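Local coordinates for protein beta-galactosidase (Bacillus circulans subsp. alkalophilus, PDB 3TTY) that hydrolyses terminal beta-D-galactosyl residues of beta-galactosides, holding galactose in the pocket of a TIM-barrel glycoside hydrolase, at residues V460-K465 against S488-E493; Q649-T654 against G668-E673. One frame throughout, in Å; residues are numbered along the deposited sequence.

Contact 1: V460-K465 against S488-E493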
ATOM      1  N   VAL A 460      12.044  20.588  18.242  1.00 14.98           N
ATOM      2  CA  VAL A 460      12.735  19.337  17.944  1.00 17.16           C
ATOM      3  C   VAL A 460      14.062  19.555  17.226  1.00 20.97           C
ATOM      4  O   VAL A 460      14.257  19.074  16.108  1.00 18.52           O
ATOM      5  CB  VAL A 460      11.851  18.406  17.100  1.00 19.05           C
ATOM      6  CG1 VAL A 460      12.336  16.982  17.203  1.00 22.49           C
ATOM      7  CG2 VAL A 460      10.405  18.492  17.560  1.00 17.83           C
ATOM      8  N   MET A 461      14.964  20.299  17.869  1.00 21.46           N
ATOM      9  CA  MET A 461      16.308  20.503  17.353  1.00 17.88           C
ATOM     10  C   MET A 461      17.113  19.269  17.737  1.00 19.73           C
ATOM     11  O   MET A 461      18.020  19.317  18.581  1.00 17.84           O
ATOM     12  CB  MET A 461      16.927  21.787  17.920  1.00 20.31           C
ATOM     13  CG  MET A 461      18.164  22.295  17.161  1.00 17.88           C
ATOM     14  SD  MET A 461      17.929  22.390  15.366  1.00 20.85           S
ATOM     15  CE  MET A 461      16.595  23.597  15.269  1.00 21.87           C
ATOM     16  N   TYR A 462      16.724  18.161  17.119  1.00 16.83           N
ATOM     17  CA  TYR A 462      17.338  16.859  17.279  1.00 16.47           C
ATOM     18  C   TYR A 462      18.823  16.890  16.937  1.00 16.52           C
ATOM     19  O   TYR A 462      19.659  16.460  17.736  1.00 17.91           O
ATOM     20  CB  TYR A 462      16.590  15.869  16.386  1.00 18.17           C
ATOM     21  CG  TYR A 462      17.220  14.507  16.205  1.00 18.92           C
ATOM     22  CD1 TYR A 462      17.142  13.532  17.205  1.00 19.08           C
ATOM     23  CD2 TYR A 462      17.848  14.172  15.009  1.00 18.83           C
ATOM     24  CE1 TYR A 462      17.705  12.271  17.016  1.00 19.66           C
ATOM     25  CE2 TYR A 462      18.400  12.925  14.815  1.00 18.36           C
ATOM     26  CZ  TYR A 462      18.333  11.978  15.814  1.00 18.55           C
ATOM     27  OH  TYR A 462      18.889  10.733  15.591  1.00 21.64           O
ATOM     28  N   MET A 463      19.156  17.422  15.764  1.00 17.64           N
ATOM     29  CA  MET A 463      20.556  17.599  15.392  1.00 20.23           C
ATOM     30  C   MET A 463      21.102  18.976  15.790  1.00 20.00           C
ATOM     31  O   MET A 463      20.553  20.016  15.412  1.00 17.95           O
ATOM     32  CB  MET A 463      20.773  17.369  13.893  1.00 17.09           C
ATOM     33  CG  MET A 463      22.182  17.790  13.401  1.00 17.82           C
ATOM     34  SD  MET A 463      22.342  17.603  11.607  1.00 16.81           S
ATOM     35  CE  MET A 463      21.953  15.865  11.478  1.00 14.52           C
ATOM     36  N   VAL A 464      22.193  18.964  16.548  1.00 17.98           N
ATOM     37  CA  VAL A 464      22.898  20.180  16.916  1.00 21.62           C
ATOM     38  C   VAL A 464      24.243  20.245  16.194  1.00 21.19           C
ATOM     39  O   VAL A 464      25.106  19.398  16.404  1.00 21.02           O
ATOM     40  CB  VAL A 464      23.096  20.260  18.431  1.00 22.96           C
ATOM     41  CG1 VAL A 464      24.036  21.400  18.786  1.00 20.99           C
ATOM     42  CG2 VAL A 464      21.743  20.443  19.110  1.00 18.84           C
ATOM     43  N   LYS A 465      24.397  21.247  15.325  1.00 22.49           N
ATOM     44  CA  LYS A 465      25.579  21.391  14.481  1.00 23.11           C
ATOM     45  C   LYS A 465      26.641  22.228  15.191  1.00 24.10           C
ATOM     46  O   LYS A 465      26.325  22.947  16.135  1.00 21.71           O
ATOM     47  CB  LYS A 465      25.204  22.049  13.150  1.00 19.82           C
ATOM     48  CG  LYS A 465      24.164  21.296  12.324  1.00 24.65           C
ATOM     49  CD  LYS A 465      23.846  22.081  11.062  1.00 24.97           C
ATOM     50  CE  LYS A 465      22.713  21.455  10.258  1.00 26.11           C
ATOM     51  NZ  LYS A 465      22.551  22.166   8.953  1.00 24.45           N
ATOM     52  N   SER A 488      15.532  17.029  21.516  1.00 17.27           N
ATOM     53  CA  SER A 488      16.436  18.019  20.937  1.00 20.63           C
ATOM     54  C   SER A 488      17.824  17.845  21.535  1.00 19.34           C
ATOM     55  O   SER A 488      17.969  17.353  22.656  1.00 20.39           O
ATOM     56  CB  SER A 488      15.932  19.438  21.209  1.00 19.48           C
ATOM     57  OG  SER A 488      14.624  19.597  20.707  1.00 19.75           O
ATOM     58  N   GLY A 489      18.843  18.254  20.794  1.00 17.22           N
ATOM     59  CA  GLY A 489      20.212  18.101  21.259  1.00 18.31           C
ATOM     60  C   GLY A 489      20.645  16.657  21.435  1.00 16.42           C
ATOM     61  O   GLY A 489      21.464  16.347  22.292  1.00 19.89           O
ATOM     62  N   ILE A 490      20.105  15.766  20.616  1.00 19.31           N
ATOM     63  CA  ILE A 490      20.412  14.353  20.749  1.00 16.34           C
ATOM     64  C   ILE A 490      21.679  13.974  19.975  1.00 20.25           C
ATOM     65  O   ILE A 490      22.527  13.259  20.499  1.00 22.12           O
ATOM     66  CB  ILE A 490      19.236  13.481  20.299  1.00 20.07           C
ATOM     67  CG1 ILE A 490      17.929  13.959  20.955  1.00 21.68           C
ATOM     68  CG2 ILE A 490      19.520  12.009  20.590  1.00 18.63           C
ATOM     69  CD1 ILE A 490      17.899  13.830  22.498  1.00 19.42           C
ATOM     70  N   VAL A 491      21.833  14.480  18.754  1.00 17.40           N
ATOM     71  CA  VAL A 491      22.959  14.077  17.903  1.00 19.33           C
ATOM     72  C   VAL A 491      23.768  15.235  17.321  1.00 20.20           C
ATOM     73  O   VAL A 491      23.358  16.396  17.396  1.00 18.69           O
ATOM     74  CB  VAL A 491      22.485  13.206  16.729  1.00 18.57           C
ATOM     75  CG1 VAL A 491      21.809  11.930  17.244  1.00 17.00           C
ATOM     76  CG2 VAL A 491      21.544  14.008  15.820  1.00 17.34           C
ATOM     77  N   ASN A 492      24.922  14.911  16.740  1.00 17.14           N
ATOM     78  CA  ASN A 492      25.688  15.900  15.996  1.00 20.21           C
ATOM     79  C   ASN A 492      25.436  15.767  14.495  1.00 19.51           C
ATOM     80  O   ASN A 492      24.516  15.084  14.075  1.00 16.99           O
ATOM     81  CB  ASN A 492      27.185  15.794  16.289  1.00 17.28           C
ATOM     82  CG  ASN A 492      27.813  14.556  15.679  1.00 22.45           C
ATOM     83  OD1 ASN A 492      27.137  13.753  15.021  1.00 20.77           O
ATOM     84  ND2 ASN A 492      29.117  14.392  15.888  1.00 20.26           N
ATOM     85  N   GLU A 493      26.274  16.421  13.707  1.00 18.78           N
ATOM     86  CA  GLU A 493      26.111  16.517  12.260  1.00 20.82           C
ATOM     87  C   GLU A 493      26.167  15.175  11.542  1.00 21.56           C
ATOM     88  O   GLU A 493      25.760  15.075  10.395  1.00 21.82           O
ATOM     89  CB  GLU A 493      27.212  17.414  11.710  1.00 24.21           C
ATOM     90  CG  GLU A 493      28.434  17.402  12.620  1.00 29.88           C
ATOM     91  CD  GLU A 493      29.669  17.871  11.914  1.00 45.89           C
ATOM     92  OE1 GLU A 493      29.524  18.344  10.763  1.00 48.91           O
ATOM     93  OE2 GLU A 493      30.774  17.768  12.507  1.00 40.65           O
TER
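Two loops that follow neighbouring parallel strands, 455-458 and 481-485, in the trimerisation domain run alongside each other here, joined by a single backbone bridge between Met463 and Val491. Val464 N donates to Val491 O over 2.9 Å, almost straight at 174°. Two residues earlier the carbonyl of Tyr462 accepts two backbone N-H groups: Ile490 N meets it in the carbonyl plane, on a lone pair, and Val491 N at 3.1 Å from a position tilted out of that plane. Gly489 N donates to the carbonyl O of Met461, the residue at the centre of an inverse gamma turn, and the positive phi of Gly489 by itself favours glycine. Close to its CA lies the branch CG2 of Val464, at 3.5 Å.

The side-chain packing centres on the ring of Tyr462. Val491 CG2 stands over one face, 3.9 Å from the ring centroid and displaced toward CE2, in a CH-pi contact; CG1 of the same valine reaches Tyr462 OH at 3.6 Å. Ile490 crosses the tyrosine at about a right angle, with CB 3.7 Å from Tyr462 CD1. Met463, its CG anti to the backbone N (chi1 170°), runs beside the carbonyl of Asn492.

Tyr462 OH is hydrogen-bonded to Asp495 of the same chain and to Tyr357 OH of a second subunit, placing the loop pair at a subunit interface, while helix 405-413 packs against Val460 and Tyr462 through Leu411.

Contact 2: Q649-T654 against G668-E673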
ATOM      1  N   GLN A 649      -4.005  56.119   8.984  1.00 55.95           N
ATOM      2  CA  GLN A 649      -3.625  55.071   8.052  1.00 51.29           C
ATOM      3  C   GLN A 649      -4.649  54.903   6.938  1.00 44.66           C
ATOM      4  O   GLN A 649      -5.852  55.053   7.154  1.00 47.40           O
ATOM      5  CB  GLN A 649      -3.407  53.747   8.798  1.00 43.67           C
ATOM      6  CG  GLN A 649      -4.572  53.327   9.676  1.00 49.27           C
ATOM      7  CD  GLN A 649      -4.238  52.162  10.603  1.00 51.84           C
ATOM      8  OE1 GLN A 649      -3.276  51.425  10.379  1.00 53.42           O
ATOM      9  NE2 GLN A 649      -5.033  52.000  11.655  1.00 48.95           N
ATOM     10  N   ARG A 650      -4.167  54.596   5.743  1.00 38.88           N
ATOM     11  CA  ARG A 650      -5.067  54.304   4.639  1.00 41.40           C
ATOM     12  C   ARG A 650      -4.907  52.881   4.119  1.00 40.83           C
ATOM     13  O   ARG A 650      -3.832  52.282   4.188  1.00 36.92           O
ATOM     14  CB  ARG A 650      -4.899  55.312   3.495  1.00 42.36           C
ATOM     15  CG  ARG A 650      -3.520  55.343   2.890  1.00 39.71           C
ATOM     16  CD  ARG A 650      -3.458  56.272   1.691  1.00 46.74           C
ATOM     17  NE  ARG A 650      -2.073  56.551   1.323  1.00 50.96           N
ATOM     18  CZ  ARG A 650      -1.536  56.285   0.138  1.00 53.14           C
ATOM     19  NH1 ARG A 650      -2.274  55.743  -0.827  1.00 54.18           N
ATOM     20  NH2 ARG A 650      -0.260  56.575  -0.086  1.00 50.05           N
ATOM     21  N   ASP A 651      -6.004  52.345   3.609  1.00 37.02           N
ATOM     22  CA  ASP A 651      -5.990  51.078   2.924  1.00 32.97           C
ATOM     23  C   ASP A 651      -5.457  51.324   1.519  1.00 37.65           C
ATOM     24  O   ASP A 651      -6.072  52.037   0.736  1.00 36.94           O
ATOM     25  CB  ASP A 651      -7.402  50.518   2.864  1.00 31.71           C
ATOM     26  CG  ASP A 651      -7.441  49.130   2.289  1.00 35.53           C
ATOM     27  OD1 ASP A 651      -6.438  48.742   1.644  1.00 35.45           O
ATOM     28  OD2 ASP A 651      -8.467  48.436   2.478  1.00 35.15           O
ATOM     29  N   LEU A 652      -4.301  50.755   1.204  1.00 31.90           N
ATOM     30  CA  LEU A 652      -3.675  51.006  -0.084  1.00 33.15           C
ATOM     31  C   LEU A 652      -4.599  50.622  -1.235  1.00 37.89           C
ATOM     32  O   LEU A 652      -4.559  51.240  -2.297  1.00 36.20           O
ATOM     33  CB  LEU A 652      -2.358  50.237  -0.192  1.00 31.98           C
ATOM     34  CG  LEU A 652      -1.074  51.065  -0.305  1.00 33.81           C
ATOM     35  CD1 LEU A 652      -1.209  52.429   0.377  1.00 35.97           C
ATOM     36  CD2 LEU A 652       0.118  50.294   0.242  1.00 33.13           C
ATOM     37  N   LEU A 653      -5.441  49.615  -1.012  1.00 32.28           N
ATOM     38  CA  LEU A 653      -6.230  49.023  -2.089  1.00 33.66           C
ATOM     39  C   LEU A 653      -7.520  49.788  -2.404  1.00 39.22           C
ATOM     40  O   LEU A 653      -7.970  49.795  -3.551  1.00 43.76           O
ATOM     41  CB  LEU A 653      -6.539  47.556  -1.787  1.00 29.50           C
ATOM     42  CG  LEU A 653      -5.354  46.586  -1.731  1.00 29.78           C
ATOM     43  CD1 LEU A 653      -5.821  45.181  -1.337  1.00 25.62           C
ATOM     44  CD2 LEU A 653      -4.614  46.558  -3.060  1.00 29.63           C
ATOM     45  N   THR A 654      -8.110  50.418  -1.390  1.00 38.83           N
ATOM     46  CA  THR A 654      -9.310  51.236  -1.575  1.00 40.30           C
ATOM     47  C   THR A 654      -9.010  52.738  -1.600  1.00 39.51           C
ATOM     48  O   THR A 654      -9.804  53.526  -2.105  1.00 47.72           O
ATOM     49  CB  THR A 654     -10.365  50.973  -0.472  1.00 37.16           C
ATOM     50  OG1 THR A 654      -9.832  51.333   0.811  1.00 35.88           O
ATOM     51  CG2 THR A 654     -10.772  49.512  -0.456  1.00 36.03           C
ATOM     52  N   GLY A 668     -11.435  39.047   2.026  1.00 25.92           N
ATOM     53  CA  GLY A 668     -10.962  40.395   1.764  1.00 28.14           C
ATOM     54  C   GLY A 668      -9.501  40.608   2.104  1.00 27.31           C
ATOM     55  O   GLY A 668      -8.915  39.847   2.868  1.00 25.34           O
ATOM     56  N   VAL A 669      -8.916  41.650   1.525  1.00 23.88           N
ATOM     57  CA  VAL A 669      -7.537  42.021   1.809  1.00 27.62           C
ATOM     58  C   VAL A 669      -7.467  43.535   1.961  1.00 30.36           C
ATOM     59  O   VAL A 669      -8.004  44.271   1.134  1.00 23.91           O
ATOM     60  CB  VAL A 669      -6.573  41.590   0.666  1.00 23.11           C
ATOM     61  CG1 VAL A 669      -5.165  42.116   0.906  1.00 20.79           C
ATOM     62  CG2 VAL A 669      -6.560  40.077   0.512  1.00 25.82           C
ATOM     63  N   MET A 670      -6.817  43.988   3.029  1.00 27.94           N
ATOM     64  CA  MET A 670      -6.512  45.396   3.204  1.00 24.43           C
ATOM     65  C   MET A 670      -5.015  45.495   3.436  1.00 29.59           C
ATOM     66  O   MET A 670      -4.403  44.595   4.005  1.00 25.57           O
ATOM     67  CB  MET A 670      -7.263  45.973   4.408  1.00 29.08           C
ATOM     68  CG  MET A 670      -8.763  45.648   4.435  1.00 33.90           C
ATOM     69  SD  MET A 670      -9.598  46.149   5.959  1.00 37.96           S
ATOM     70  CE  MET A 670      -9.260  47.906   5.940  1.00 34.17           C
ATOM     71  N   ILE A 671      -4.428  46.588   2.976  1.00 26.51           N
ATOM     72  CA  ILE A 671      -3.031  46.862   3.238  1.00 28.30           C
ATOM     73  C   ILE A 671      -2.952  48.237   3.885  1.00 28.08           C
ATOM     74  O   ILE A 671      -2.939  49.264   3.202  1.00 28.88           O
ATOM     75  CB  ILE A 671      -2.196  46.828   1.947  1.00 28.22           C
ATOM     76  CG1 ILE A 671      -2.425  45.511   1.197  1.00 24.53           C
ATOM     77  CG2 ILE A 671      -0.732  47.021   2.256  1.00 25.25           C
ATOM     78  CD1 ILE A 671      -1.752  45.467  -0.149  1.00 20.29           C
ATOM     79  N   LEU A 672      -2.917  48.243   5.213  1.00 28.82           N
ATOM     80  CA  LEU A 672      -2.904  49.478   5.978  1.00 27.49           C
ATOM     81  C   LEU A 672      -1.531  50.104   5.959  1.00 28.63           C
ATOM     82  O   LEU A 672      -0.563  49.480   6.373  1.00 35.80           O
ATOM     83  CB  LEU A 672      -3.321  49.196   7.415  1.00 32.35           C
ATOM     84  CG  LEU A 672      -4.822  49.228   7.716  1.00 40.64           C
ATOM     85  CD1 LEU A 672      -5.677  49.234   6.439  1.00 32.87           C
ATOM     86  CD2 LEU A 672      -5.208  48.094   8.655  1.00 30.92           C
ATOM     87  N   GLU A 673      -1.451  51.338   5.477  1.00 33.43           N
ATOM     88  CA  GLU A 673      -0.206  52.098   5.457  1.00 33.69           C
ATOM     89  C   GLU A 673      -0.115  52.998   6.687  1.00 40.89           C
ATOM     90  O   GLU A 673      -0.944  53.889   6.870  1.00 44.56           O
ATOM     91  CB  GLU A 673      -0.124  52.947   4.183  1.00 36.16           C
ATOM     92  CG  GLU A 673       1.140  53.774   4.038  1.00 35.03           C
ATOM     93  CD  GLU A 673       1.165  54.568   2.742  1.00 44.40           C
ATOM     94  OE1 GLU A 673       0.196  55.315   2.494  1.00 45.10           O
ATOM     95  OE2 GLU A 673       2.143  54.443   1.969  1.00 48.55           O
TER
HETATM   96  O   HOH W   1      -9.235  46.635   0.874  1.00 25.83           O
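Asp651 and Ile671 join the short strand 649-651 to strand 669-674 in the antiparallel sheet of the C-terminal domain, where an Asx turn at Asp651 follows the pairing. From the backbone of Asp651, CB lies 4.2 Å from Leu672 CD1. A chi1 of -174° turns CG away from the backbone N and lays the carboxylate across the side chain of Met670, and CG comes 3.8 Å from Met670 CB. OD1 accepts two backbone N-H groups from opposite faces of the carboxylate plane: Ile671 N across the strands at 3.2 Å, and Leu653 N, which closes the turn. OD2 lies against Met670 CB and CG and takes a hydrogen bond from a water that also donates to Val669 O. Replacing Asp651 by alanine removes the carboxylate, and the N-H groups of Ile671 and Leu653 would probably lose their shared acceptor, setting the turn free to shift.

The backbone pairing is carried by Glu673 N to Arg650 O and by Leu652 N to Ile671 O, the latter 2.8 Å long. Beyond the turn, Leu653 CD1 rests 3.9 Å from Val669 CG1, and both side chains touch Tyr332 of helix 326-336. At the other end Arg650 and Glu673 lie side by side, their guanidinium and carboxylate planes 65° apart, and Arg650 NE makes a salt bridge of 2.8 Å to Glu673 OE1.

Contact 1 comes first along the chain, in the trimerisation domain; contact 2 follows in the C-terminal domain, across the molecule's centre from it. Their centres are 43 Å apart, and their nearest atoms are about 32 Å from each other. They share no sheet: contact 1 joins loops beyond two parallel strands of the ten-stranded mixed sheet, whereas contact 2 pairs strands of the small antiparallel sheet. Contact 1 meets a second subunit of the trimer, while contact 2 is touched by no other chain and packs against helix 326-336, which precedes the last strand of the TIM barrel. One thus lies where subunits meet, and the other where the C-terminal domain sits against its own chain's catalytic barrel.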